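Local structure of Mlr3007 protein (Mesorhizobium loti, 3QQM) at residues Ser110-Leu115 with Arg122-His127; Val140-Glu145 with Glu151-Asn156; Val157-Gly162 with Ala193-Asp198; Leu166-Leu171 with Glu183-Gly188; Cys173-Leu176 with Leu180-Glu183. The protein probably transfers the amino group of leucine, isoleucine or valine to 2-oxoglutarate, using pyridoxal 5'-phosphate as cofactor, in branched-chain amino acid biosynthesis. All coordinates share one frame; numbering follows the deposited sequence.

Contact 1: residues Ser110-Leu115 with Arg122-His127. With EDO (1,2-ethanediol), chain S.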
# COMPACT_ATOMS: atom_id res chain seq x y z
N SER A 110 16.48 -2.40 -4.91
CA SER A 110 16.27 -3.34 -3.81
C SER A 110 17.03 -2.99 -2.54
O SER A 110 16.68 -3.48 -1.48
CB SER A 110 16.64 -4.77 -4.22
OG SER A 110 18.03 -4.92 -4.34
N GLN A 111 18.08 -2.17 -2.65
CA GLN A 111 18.88 -1.77 -1.50
C GLN A 111 18.33 -0.51 -0.78
O GLN A 111 18.83 -0.11 0.27
CB GLN A 111 20.35 -1.55 -1.92
CG GLN A 111 20.98 -2.80 -2.58
CD GLN A 111 20.83 -4.06 -1.70
OE1 GLN A 111 21.18 -4.06 -0.50
NE2 GLN A 111 20.27 -5.13 -2.28
N ASN A 112 17.30 0.10 -1.35
CA ASN A 112 16.70 1.29 -0.76
C ASN A 112 15.85 0.84 0.45
O ASN A 112 14.78 0.32 0.29
CB ASN A 112 15.88 2.03 -1.81
CG ASN A 112 15.22 3.26 -1.28
OD1 ASN A 112 15.21 3.50 -0.07
ND2 ASN A 112 14.64 4.05 -2.18
N THR A 113 16.40 1.02 1.66
CA THR A 113 15.76 0.60 2.92
C THR A 113 14.49 1.38 3.24
O THR A 113 13.63 0.89 3.97
CB THR A 113 16.72 0.76 4.15
OG1 THR A 113 17.02 2.15 4.37
CG2 THR A 113 18.03 -0.01 3.94
N LEU A 114 14.35 2.59 2.67
CA LEU A 114 13.17 3.40 2.94
C LEU A 114 11.94 2.80 2.29
O LEU A 114 10.83 3.13 2.68
CB LEU A 114 13.38 4.85 2.49
CG LEU A 114 12.33 5.86 3.03
CD1 LEU A 114 12.16 5.74 4.55
CD2 LEU A 114 12.70 7.28 2.64
N LEU A 115 12.11 1.90 1.30
CA LEU A 115 10.94 1.29 0.65
C LEU A 115 10.07 0.46 1.63
O LEU A 115 8.90 0.22 1.36
CB LEU A 115 11.33 0.41 -0.55
CG LEU A 115 12.04 1.04 -1.75
CD1 LEU A 115 12.40 -0.07 -2.72
CD2 LEU A 115 11.22 2.15 -2.45
N ARG A 122 7.45 9.80 -2.16
CA ARG A 122 6.91 8.96 -3.23
C ARG A 122 7.34 9.26 -4.67
O ARG A 122 6.67 8.83 -5.63
CB ARG A 122 5.38 9.00 -3.12
CG ARG A 122 4.86 8.38 -1.83
CD ARG A 122 3.36 8.39 -1.76
NE ARG A 122 2.77 7.75 -2.95
CZ ARG A 122 2.64 6.44 -3.13
NH1 ARG A 122 3.08 5.58 -2.24
NH2 ARG A 122 2.07 5.99 -4.24
N GLN A 123 8.47 9.93 -4.83
CA GLN A 123 9.00 10.26 -6.14
C GLN A 123 8.92 9.12 -7.18
O GLN A 123 8.38 9.30 -8.29
CB GLN A 123 10.47 10.66 -5.98
CG GLN A 123 11.18 10.95 -7.26
CD GLN A 123 12.49 11.63 -7.04
OE1 GLN A 123 13.05 11.60 -5.95
NE2 GLN A 123 12.99 12.27 -8.09
N LEU A 124 9.47 7.97 -6.82
CA LEU A 124 9.51 6.82 -7.74
C LEU A 124 8.12 6.37 -8.18
O LEU A 124 7.89 6.10 -9.36
CB LEU A 124 10.26 5.67 -7.08
CG LEU A 124 11.76 5.87 -6.90
CD1 LEU A 124 12.36 5.01 -5.71
CD2 LEU A 124 12.48 5.60 -8.22
N TYR A 125 7.20 6.30 -7.22
CA TYR A 125 5.83 5.85 -7.50
C TYR A 125 5.05 6.90 -8.27
O TYR A 125 4.28 6.55 -9.17
CB TYR A 125 5.11 5.49 -6.22
CG TYR A 125 5.84 4.50 -5.34
CD1 TYR A 125 5.98 3.17 -5.72
CD2 TYR A 125 6.31 4.88 -4.08
CE1 TYR A 125 6.63 2.26 -4.91
CE2 TYR A 125 6.95 3.96 -3.25
CZ TYR A 125 7.11 2.65 -3.67
OH TYR A 125 7.71 1.74 -2.84
N THR A 126 5.19 8.16 -7.90
CA THR A 126 4.54 9.24 -8.63
C THR A 126 5.05 9.25 -10.07
O THR A 126 4.29 9.47 -11.00
CB THR A 126 4.80 10.62 -7.98
OG1 THR A 126 4.17 10.68 -6.70
CG2 THR A 126 4.27 11.77 -8.85
N HIS A 127 6.34 9.01 -10.27
CA HIS A 127 6.90 9.00 -11.62
C HIS A 127 6.34 7.80 -12.44
O HIS A 127 5.98 7.97 -13.61
CB HIS A 127 8.44 8.99 -11.60
CG HIS A 127 9.05 9.09 -12.96
ND1 HIS A 127 9.40 7.97 -13.70
CD2 HIS A 127 9.32 10.16 -13.74
CE1 HIS A 127 9.87 8.36 -14.87
NE2 HIS A 127 9.84 9.68 -14.92
C1 EDO S . 0.41 8.21 -6.36
O1 EDO S . 0.37 7.02 -7.16
C2 EDO S . 1.80 8.85 -6.41
O2 EDO S . 2.17 9.42 -5.13
O HOH W 1 7.29 1.96 -0.28

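Contact 2: residues Val140-Glu145 with Glu151-Asn156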
# COMPACT_ATOMS: atom_id res chain seq x y z
N VAL A 140 -0.07 0.67 -11.89
CA VAL A 140 1.20 0.52 -12.54
C VAL A 140 2.13 -0.27 -11.65
O VAL A 140 2.30 0.07 -10.47
CB VAL A 140 1.81 1.93 -12.80
CG1 VAL A 140 3.19 1.85 -13.45
CG2 VAL A 140 0.88 2.73 -13.65
N LEU A 141 2.74 -1.31 -12.20
CA LEU A 141 3.67 -2.11 -11.44
C LEU A 141 5.10 -1.65 -11.69
O LEU A 141 5.42 -1.13 -12.77
CB LEU A 141 3.56 -3.60 -11.81
CG LEU A 141 2.19 -4.28 -11.73
CD1 LEU A 141 2.33 -5.79 -12.01
CD2 LEU A 141 1.52 -4.02 -10.37
N LEU A 142 5.95 -1.85 -10.68
CA LEU A 142 7.36 -1.53 -10.75
C LEU A 142 8.18 -2.78 -10.43
O LEU A 142 7.83 -3.56 -9.54
CB LEU A 142 7.75 -0.44 -9.73
CG LEU A 142 7.11 0.95 -9.85
CD1 LEU A 142 5.69 0.89 -9.34
CD2 LEU A 142 7.90 1.98 -9.07
N ALA A 143 9.29 -2.95 -11.15
CA ALA A 143 10.22 -4.05 -10.94
C ALA A 143 11.53 -3.46 -10.41
O ALA A 143 11.70 -2.28 -10.43
CB ALA A 143 10.47 -4.82 -12.25
N ASN A 144 12.43 -4.31 -9.92
CA ASN A 144 13.71 -3.86 -9.38
C ASN A 144 14.86 -4.07 -10.37
O ASN A 144 14.62 -4.42 -11.52
CB ASN A 144 13.99 -4.56 -8.05
CG ASN A 144 14.19 -6.07 -8.20
OD1 ASN A 144 14.41 -6.60 -9.31
ND2 ASN A 144 14.15 -6.78 -7.06
N GLU A 145 16.11 -3.88 -9.91
CA GLU A 145 17.30 -4.00 -10.81
C GLU A 145 17.54 -5.38 -11.39
O GLU A 145 18.36 -5.55 -12.26
CB GLU A 145 18.60 -3.47 -10.14
CG GLU A 145 19.19 -4.24 -8.95
CD GLU A 145 18.43 -4.07 -7.60
OE1 GLU A 145 17.27 -3.59 -7.57
OE2 GLU A 145 19.02 -4.44 -6.57
N GLU A 151 5.85 -4.46 -6.63
CA GLU A 151 4.56 -3.97 -6.17
C GLU A 151 3.98 -2.94 -7.12
O GLU A 151 4.57 -2.60 -8.14
CB GLU A 151 4.78 -3.27 -4.80
CG GLU A 151 5.77 -2.07 -4.91
CD GLU A 151 6.16 -1.41 -3.55
OE1 GLU A 151 5.48 -1.64 -2.51
OE2 GLU A 151 7.17 -0.65 -3.53
N GLY A 152 2.78 -2.48 -6.79
CA GLY A 152 2.13 -1.42 -7.53
C GLY A 152 2.46 -0.11 -6.82
O GLY A 152 3.05 -0.11 -5.72
N THR A 153 2.13 1.01 -7.45
CA THR A 153 2.35 2.30 -6.83
C THR A 153 1.58 2.43 -5.49
O THR A 153 2.02 3.16 -4.59
CB THR A 153 1.90 3.44 -7.75
OG1 THR A 153 0.46 3.45 -7.87
CG2 THR A 153 2.56 3.32 -9.14
N ILE A 154 0.42 1.78 -5.36
CA ILE A 154 -0.35 1.87 -4.10
C ILE A 154 -0.89 0.52 -3.63
O ILE A 154 -1.79 0.46 -2.77
CB ILE A 154 -1.54 2.87 -4.20
CG1 ILE A 154 -2.51 2.42 -5.30
CG2 ILE A 154 -1.02 4.28 -4.46
CD1 ILE A 154 -3.77 3.30 -5.45
N THR A 155 -0.34 -0.55 -4.18
CA THR A 155 -0.79 -1.88 -3.87
C THR A 155 0.34 -2.89 -3.90
O THR A 155 1.40 -2.61 -4.42
CB THR A 155 -1.80 -2.37 -4.93
OG1 THR A 155 -1.21 -2.23 -6.22
CG2 THR A 155 -3.11 -1.57 -4.92
N ASN A 156 0.09 -4.04 -3.27
CA ASN A 156 0.99 -5.17 -3.33
C ASN A 156 0.35 -6.11 -4.37
O ASN A 156 -0.85 -6.05 -4.60
CB ASN A 156 1.14 -5.84 -1.98
CG ASN A 156 2.01 -5.04 -1.02
OD1 ASN A 156 1.55 -4.60 0.04
ND2 ASN A 156 3.27 -4.81 -1.40

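Contact 3: residues Val157-Gly162 with Ala193-Asp198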
# COMPACT_ATOMS: atom_id res chain seq x y z
N VAL A 157 1.17 -6.97 -4.99
CA VAL A 157 0.75 -7.89 -6.05
C VAL A 157 0.57 -9.30 -5.53
O VAL A 157 1.33 -9.76 -4.70
CB VAL A 157 1.81 -7.91 -7.18
CG1 VAL A 157 1.39 -8.87 -8.31
CG2 VAL A 157 2.03 -6.50 -7.71
N PHE A 158 -0.44 -9.99 -6.05
CA PHE A 158 -0.76 -11.34 -5.63
C PHE A 158 -1.13 -12.12 -6.87
O PHE A 158 -2.10 -11.78 -7.57
CB PHE A 158 -1.92 -11.34 -4.64
CG PHE A 158 -1.66 -10.49 -3.43
CD1 PHE A 158 -1.98 -9.15 -3.43
CD2 PHE A 158 -1.11 -11.04 -2.29
CE1 PHE A 158 -1.75 -8.37 -2.34
CE2 PHE A 158 -0.85 -10.27 -1.21
CZ PHE A 158 -1.18 -8.92 -1.22
N ALA A 159 -0.34 -13.17 -7.14
CA ALA A 159 -0.51 -13.97 -8.33
C ALA A 159 -0.75 -15.44 -8.00
O ALA A 159 -0.01 -16.05 -7.22
CB ALA A 159 0.70 -13.81 -9.23
N ASP A 160 -1.79 -15.99 -8.61
CA ASP A 160 -2.18 -17.38 -8.44
C ASP A 160 -1.75 -18.12 -9.67
O ASP A 160 -2.35 -17.96 -10.74
CB ASP A 160 -3.69 -17.44 -8.28
CG ASP A 160 -4.21 -18.87 -8.04
OD1 ASP A 160 -3.47 -19.88 -8.25
OD2 ASP A 160 -5.37 -18.95 -7.62
N PHE A 161 -0.70 -18.94 -9.54
CA PHE A 161 -0.19 -19.69 -10.71
C PHE A 161 -0.92 -20.99 -10.96
O PHE A 161 -0.46 -21.82 -11.75
CB PHE A 161 1.32 -19.90 -10.63
CG PHE A 161 2.09 -18.61 -10.69
CD1 PHE A 161 2.33 -17.98 -11.92
CD2 PHE A 161 2.56 -18.00 -9.53
CE1 PHE A 161 3.02 -16.79 -11.98
CE2 PHE A 161 3.28 -16.80 -9.60
CZ PHE A 161 3.50 -16.19 -10.82
N GLY A 162 -2.05 -21.18 -10.26
CA GLY A 162 -2.88 -22.37 -10.44
C GLY A 162 -3.26 -23.14 -9.20
O GLY A 162 -4.34 -23.72 -9.14
N ALA A 193 7.35 -15.00 -2.85
CA ALA A 193 7.88 -15.56 -4.08
C ALA A 193 8.57 -14.48 -4.90
O ALA A 193 8.54 -13.33 -4.54
CB ALA A 193 6.74 -16.24 -4.90
N ILE A 194 9.21 -14.89 -5.98
CA ILE A 194 9.94 -14.00 -6.86
C ILE A 194 9.49 -14.27 -8.29
O ILE A 194 9.41 -15.42 -8.72
CB ILE A 194 11.44 -14.24 -6.77
CG1 ILE A 194 11.91 -14.14 -5.32
CG2 ILE A 194 12.20 -13.26 -7.63
CD1 ILE A 194 13.39 -14.57 -5.12
N TYR A 195 9.16 -13.22 -9.01
CA TYR A 195 8.73 -13.37 -10.39
C TYR A 195 8.83 -12.05 -11.17
O TYR A 195 8.84 -10.98 -10.59
CB TYR A 195 7.32 -13.98 -10.47
CG TYR A 195 6.25 -13.32 -9.60
CD1 TYR A 195 5.70 -12.10 -9.94
CD2 TYR A 195 5.73 -13.98 -8.52
CE1 TYR A 195 4.69 -11.52 -9.15
CE2 TYR A 195 4.70 -13.43 -7.75
CZ TYR A 195 4.20 -12.21 -8.06
OH TYR A 195 3.21 -11.67 -7.26
N SER A 196 8.93 -12.18 -12.48
CA SER A 196 9.04 -11.06 -13.39
C SER A 196 7.70 -10.74 -14.01
O SER A 196 6.73 -11.45 -13.81
CB SER A 196 9.97 -11.42 -14.54
OG SER A 196 9.37 -12.44 -15.30
N TYR A 197 7.66 -9.68 -14.82
CA TYR A 197 6.43 -9.30 -15.49
C TYR A 197 6.00 -10.40 -16.41
O TYR A 197 4.83 -10.77 -16.44
CB TYR A 197 6.61 -8.02 -16.31
CG TYR A 197 5.29 -7.40 -16.70
CD1 TYR A 197 4.49 -6.84 -15.72
CD2 TYR A 197 4.88 -7.31 -18.03
CE1 TYR A 197 3.27 -6.25 -16.02
CE2 TYR A 197 3.64 -6.70 -18.37
CZ TYR A 197 2.85 -6.16 -17.34
OH TYR A 197 1.63 -5.55 -17.53
N ASP A 198 6.96 -10.95 -17.12
CA ASP A 198 6.68 -12.00 -18.08
C ASP A 198 6.09 -13.27 -17.41
O ASP A 198 5.19 -13.89 -17.96
CB ASP A 198 7.94 -12.34 -18.87
CG ASP A 198 7.64 -13.21 -20.04
OD1 ASP A 198 7.12 -12.70 -21.06
OD2 ASP A 198 7.95 -14.41 -19.94

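Contact 4: residues Leu166-Leu171 with Glu183-Gly188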
# COMPACT_ATOMS: atom_id res chain seq x y z
N LEU A 166 -1.72 -17.33 -3.20
CA LEU A 166 -1.45 -15.99 -3.70
C LEU A 166 0.06 -15.67 -3.53
O LEU A 166 0.52 -15.31 -2.45
CB LEU A 166 -2.34 -14.97 -2.98
CG LEU A 166 -3.87 -15.17 -3.24
CD1 LEU A 166 -4.72 -14.37 -2.24
CD2 LEU A 166 -4.30 -14.84 -4.68
N ALA A 167 0.81 -15.87 -4.60
CA ALA A 167 2.26 -15.63 -4.61
C ALA A 167 2.46 -14.14 -4.68
O ALA A 167 1.95 -13.50 -5.58
CB ALA A 167 2.93 -16.35 -5.81
N THR A 168 3.16 -13.59 -3.69
CA THR A 168 3.41 -12.16 -3.60
C THR A 168 4.92 -11.94 -3.48
O THR A 168 5.60 -12.73 -2.81
CB THR A 168 2.67 -11.57 -2.37
OG1 THR A 168 2.62 -10.15 -2.48
CG2 THR A 168 3.33 -11.99 -1.04
N PRO A 169 5.45 -10.88 -4.13
CA PRO A 169 6.88 -10.67 -4.08
C PRO A 169 7.50 -10.65 -2.67
O PRO A 169 6.97 -10.02 -1.75
CB PRO A 169 7.04 -9.32 -4.78
CG PRO A 169 5.97 -9.29 -5.74
CD PRO A 169 4.81 -9.91 -5.03
N ARG A 170 8.63 -11.34 -2.54
CA ARG A 170 9.37 -11.44 -1.29
C ARG A 170 9.88 -10.07 -0.95
O ARG A 170 10.31 -9.33 -1.82
CB ARG A 170 10.52 -12.44 -1.44
CG ARG A 170 11.02 -13.00 -0.16
CD ARG A 170 11.95 -14.20 -0.36
NE ARG A 170 13.27 -13.81 -0.81
CZ ARG A 170 14.24 -14.66 -1.14
NH1 ARG A 170 14.01 -15.97 -1.18
NH2 ARG A 170 15.42 -14.19 -1.50
N LEU A 171 9.85 -9.74 0.33
CA LEU A 171 10.20 -8.43 0.82
C LEU A 171 11.60 -7.92 0.38
O LEU A 171 11.74 -6.72 0.05
CB LEU A 171 10.08 -8.40 2.34
CG LEU A 171 10.01 -7.00 2.93
CD1 LEU A 171 8.77 -6.25 2.37
CD2 LEU A 171 9.98 -7.09 4.47
N GLU A 183 -1.58 -9.51 6.38
CA GLU A 183 -2.68 -10.33 6.87
C GLU A 183 -2.81 -11.62 6.04
O GLU A 183 -3.06 -12.68 6.60
CB GLU A 183 -4.00 -9.57 6.86
CG GLU A 183 -5.16 -10.29 7.62
CD GLU A 183 -6.44 -9.46 7.63
OE1 GLU A 183 -7.02 -9.22 6.55
OE2 GLU A 183 -6.91 -9.08 8.74
N LEU A 184 -2.66 -11.50 4.73
CA LEU A 184 -2.78 -12.65 3.85
C LEU A 184 -1.64 -13.63 4.08
O LEU A 184 -1.83 -14.84 3.95
CB LEU A 184 -2.83 -12.22 2.39
CG LEU A 184 -4.00 -11.36 1.91
CD1 LEU A 184 -3.73 -10.93 0.48
CD2 LEU A 184 -5.35 -12.08 2.03
N LEU A 185 -0.45 -13.12 4.42
CA LEU A 185 0.69 -13.98 4.67
C LEU A 185 0.48 -14.74 5.96
O LEU A 185 0.73 -15.95 6.01
CB LEU A 185 2.01 -13.18 4.72
CG LEU A 185 2.60 -12.76 3.37
CD1 LEU A 185 3.68 -11.71 3.52
CD2 LEU A 185 3.12 -14.00 2.62
N ASP A 186 0.04 -14.03 7.00
CA ASP A 186 -0.20 -14.67 8.30
C ASP A 186 -1.37 -15.69 8.26
O ASP A 186 -1.40 -16.62 9.06
CB ASP A 186 -0.45 -13.62 9.40
CG ASP A 186 0.81 -12.80 9.74
OD1 ASP A 186 1.93 -13.21 9.36
OD2 ASP A 186 0.66 -11.75 10.41
N GLU A 187 -2.32 -15.51 7.36
CA GLU A 187 -3.46 -16.45 7.25
C GLU A 187 -3.10 -17.69 6.42
O GLU A 187 -3.88 -18.62 6.36
CB GLU A 187 -4.68 -15.76 6.64
CG GLU A 187 -5.36 -14.75 7.54
CD GLU A 187 -6.41 -13.91 6.79
OE1 GLU A 187 -6.45 -13.99 5.55
OE2 GLU A 187 -7.18 -13.17 7.45
N GLY A 188 -1.91 -17.68 5.79
CA GLY A 188 -1.49 -18.80 4.95
C GLY A 188 -2.12 -18.72 3.55
O GLY A 188 -2.02 -19.65 2.76

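Contact 5: residues Cys173-Leu176 with Leu180-Glu183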
# COMPACT_ATOMS: atom_id res chain seq x y z
N CYS A 173 12.94 -8.02 -2.29
CA CYS A 173 12.91 -7.51 -3.67
C CYS A 173 12.88 -5.96 -3.73
O CYS A 173 13.27 -5.35 -4.74
CB CYS A 173 11.71 -8.08 -4.46
SG CYS A 173 11.80 -9.86 -4.94
N GLY A 174 12.38 -5.34 -2.67
CA GLY A 174 12.28 -3.88 -2.57
C GLY A 174 10.84 -3.46 -2.75
O GLY A 174 10.39 -3.21 -3.88
N LEU A 175 10.11 -3.42 -1.65
CA LEU A 175 8.69 -3.03 -1.63
C LEU A 175 8.21 -2.76 -0.19
O LEU A 175 8.91 -3.05 0.80
CB LEU A 175 7.79 -4.12 -2.22
CG LEU A 175 8.05 -5.52 -1.62
CD1 LEU A 175 6.78 -6.27 -1.23
CD2 LEU A 175 8.95 -6.34 -2.56
N LEU A 176 7.00 -2.22 -0.09
CA LEU A 176 6.38 -1.93 1.18
C LEU A 176 5.72 -3.19 1.75
O LEU A 176 4.97 -3.87 1.06
CB LEU A 176 5.32 -0.88 1.00
CG LEU A 176 4.65 -0.44 2.29
CD1 LEU A 176 5.60 0.43 3.05
CD2 LEU A 176 3.33 0.31 2.01
N LEU A 180 -2.47 -5.38 4.16
CA LEU A 180 -3.30 -6.44 3.63
C LEU A 180 -2.35 -7.61 3.38
O LEU A 180 -2.60 -8.73 3.79
CB LEU A 180 -3.99 -6.03 2.33
CG LEU A 180 -4.74 -7.17 1.61
CD1 LEU A 180 -5.94 -7.67 2.45
CD2 LEU A 180 -5.21 -6.78 0.21
N ARG A 181 -1.22 -7.31 2.75
CA ARG A 181 -0.19 -8.31 2.42
C ARG A 181 0.16 -9.10 3.65
O ARG A 181 0.18 -10.32 3.61
CB ARG A 181 1.06 -7.63 1.90
CG ARG A 181 2.23 -8.56 1.58
CD ARG A 181 3.44 -7.72 1.18
NE ARG A 181 4.62 -8.52 0.84
CZ ARG A 181 5.50 -8.97 1.71
NH1 ARG A 181 5.36 -8.72 3.01
NH2 ARG A 181 6.54 -9.68 1.27
N ALA A 182 0.44 -8.41 4.74
CA ALA A 182 0.79 -9.07 5.98
C ALA A 182 -0.35 -9.97 6.46
O ALA A 182 -0.11 -11.08 6.95
CB ALA A 182 1.11 -8.03 7.04
N GLU A 183 -1.58 -9.51 6.38
CA GLU A 183 -2.68 -10.33 6.87
C GLU A 183 -2.81 -11.62 6.04
O GLU A 183 -3.06 -12.68 6.60
CB GLU A 183 -4.00 -9.57 6.86
CG GLU A 183 -5.16 -10.29 7.62
CD GLU A 183 -6.44 -9.46 7.63
OE1 GLU A 183 -7.02 -9.22 6.55
OE2 GLU A 183 -6.91 -9.08 8.74

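Contact 1: residues Ser110-Leu115 with Arg122-His127
Leu115 and Tyr125 make the tight half of this contact, between the short 3-10 turn at 113-115 and the first turns of helix 123-130. The leucine methyl CD2 lies 3.6 Å from Tyr125 OH and approaches the ring at a slant, neither over its face nor at its edge. Both residues are buried. Tyr125 CB points off to one side, and chi1 of -53° swings the ring so that OH comes near Leu115. A water joins the same two residues: it donates to Tyr125 OH at 2.6 Å and to Leu115 O at 2.9 Å. The hydroxyl is also hydrogen-bonded to Glu151.

Toward Leu124 the packing slackens. Leu124 CD1 stays 4.5 Å from Leu115 CD2 and 4.3 Å from Asn112 ND2, and both Leu124 and Asn112 are partly exposed. Asn112 OD1 accepts from Leu114 N, an Asx turn. At the start of the helix, Arg122 lays one guanidinium face on Tyr125 CD2, 3.7 Å above the plane. Arg122 NE donates to O2 of an ethanediol, probably from the crystallisation liquor, at 2.8 Å (169°), and O2 in turn donates to Thr126 OG1.

The direct touches are van der Waals ones, and a water bridges the two segments by hydrogen bonds. With that water donating to it, Tyr125 OH is probably left to give its own proton to Glu151.

Contact 2: residues Val140-Glu145 with Glu151-Asn156
This is an antiparallel backbone pairing, the hairpin of strands 139-143 and 149-152 at one margin of the six-stranded mixed sheet, where Leu141 faces Gly152 and Leu142 faces Glu151. The Leu142-Glu151 pair is hydrogen-bonded: Leu142 N gives to Glu151 O at 3.0 Å, with an N-H...O angle of 166°. Leu141 and Gly152 form a non-hydrogen-bonded pair whose CA atoms come within 4.3 Å. As the second strand ends, Thr153 N still reaches back to Val140 O at 3.2 Å, though less straight (136°), and Gly152 CA makes a CA-H...O contact with the same carbonyl.

On one face Leu141 CD2 lies 3.9 Å from the CA of Gly152. On the side of Leu142, CD1 meets Thr153 CG2 at 4.0 Å, the two side chains crossing at about a right angle. Chi1 of 69° sets Thr153 OG1 between its backbone N and carbonyl carbon, hydrogen-bonded to Glu139, and leaves CG2 for Leu142. Glu151, on the Leu142 face, holds Leu176 N with OE1, and its other oxygen is also taken. The pair types are those of an antiparallel ladder; the succession of the two strands in the chain makes it a beta hairpin.

Contact 3: residues Val157-Gly162 with Ala193-Asp198
Tyr195 reaches across to Val157, Ala159 and Phe161, and takes part in every touch of this contact. From CB, which points at strand 156-160, chi1 of 50° sets CG between the backbone N and the carbonyl carbon, and the ring runs out from there. The base of the ring meets Phe161 first: Tyr195 CG lies 4.2 Å from Phe161 CZ, and Tyr195 CD2 is 3.9 Å from Phe161 CE2. The edge of the Phe161 ring is turned to the face of the Tyr195 ring in an offset edge-to-face (T-shaped) pair, with the planes of Phe161 and Tyr195 at 72° and their centroids 5.6 Å apart. Farther along, Tyr195 CE1 passes Val157 CG1 at 4.3 Å, the methyl lying at the ring edge, while Tyr195 CZ is 4.0 Å from Ala159 CB, which comes in obliquely. At the tip, Tyr195 OH touches Val157 CG1 at 3.5 Å. That methyl can reach it because it stands opposite its own backbone N (chi1 180°). The hydroxyl is hydrogen-bonded to Ala167 O, so the polar end of a buried ring is satisfied by a backbone carbonyl.

At the end of the strand, Asp160 OD1 accepts from Gly162 N in an Asx turn around Phe161.

Val157 and Ala159 also pack on Leu206 of strand 205-210, the sheet neighbour of strand 156-160. Tyr195 leans on Pro169 of strand 166-169, whose partner 190-193 leads into this segment, and the chain then enters the short, weakly bonded helix 197-200 with Ser196 at its N-cap.

Contact 4: residues Leu166-Leu171 with Glu183-Gly188
With chi1 at -78°, Leu185 stretches its side chain from the helix toward the strand and brings CD2 to within 4.2 Å of Thr168 CG2. In Thr168 the first torsion (-165°) puts OG1 opposite the backbone N, which leaves the methyl to face the helix. The two side chains meet at a slant, methyl to methyl. The hydroxyl turns to the neighbouring strand, where it is hydrogen-bonded to Val157 O, so one short side chain serves a polar partner and an apolar one.

Leu166 and Leu184 make the second touch, and a looser one: their CD1 atoms are 4.5 Å apart. Both also lie against Phe158 and Leu215, so this pair belongs to a wider apolar layer between helix and sheet. Strand 166-169, helix 179-186 and strand 190-193 form a beta-alpha-beta unit whose two strands pair in parallel, and this contact is where the helix packs on the first of them. Thr168 is bonded through its backbone to Glu191 and Ala193 of the second strand.

The helix ends in a Schellman motif. Gly188 takes a positive phi (81°), and Gly188 N bonds to Leu185 O at 3.2 Å, so the residue that reaches Thr168 also receives part of the cap. On the helix surface two salt bridges form, Glu183 with Arg32 and Asp186 with Arg35.

Contact 5: residues Cys173-Leu176 with Leu180-Glu183
Apolar packing against a charged chain comes first: Leu175 CD1 sits 3.7 Å from Arg181 NE and 4.2 Å from Arg181 CZ, and meets the guanidinium obliquely. Arg181 gets there by running straight out of the helix, extended from CG to NE with chi1 at 177°, while the leucine crosses it at about a right angle. A lesser touch is that of Leu176 O, 4.1 Å from Arg181 CD.

The hydrogen bonds and the salt bridge go to residues outside the two segments. Arg181 NH2 makes a salt bridge with Glu192 and a hydrogen bond to Pro169 O, which would fix the guanidinium on the side of strands 166-169 and 190-193. The loop is held at its backbone: Leu176 O takes Asn156 ND2, and Cys173 O takes Asn144 ND2. With Leu175 laid against it, the buried arginine charge is flanked by hydrocarbon and probably leans on Glu192 for compensation.

At the start of the helix, Leu180 N makes a weak hydrogen bond to phosphate oxygen OP2 of the cofactor-bearing Lys118. A loop running into a helix whose N-terminal turn faces the cofactor phosphate is in keeping with the pyridoxal-phosphate site of class IV aminotransferases.

In the fold
Contacts 2, 3 and 5 are buried, contact 5 lying nearest the centre of the chain, whereas contacts 1 and 4 are partly buried. Contacts 2 and 3 use opposite outer strands of the mixed sheet, one by backbone pairing, the other by an aromatic side chain; Leu141 and Val157 pack where they meet. Contacts 4 and 5 share helix 179-186: methyls face the sheet in the former, an arginine reaches the loop in the latter. Glu151 makes contact 2 a link between contacts 1 and 5. A side-chain hydrogen bond joins contacts 3 and 4, and contacts 4 and 5 are nested within the chain loop closed by contact 3.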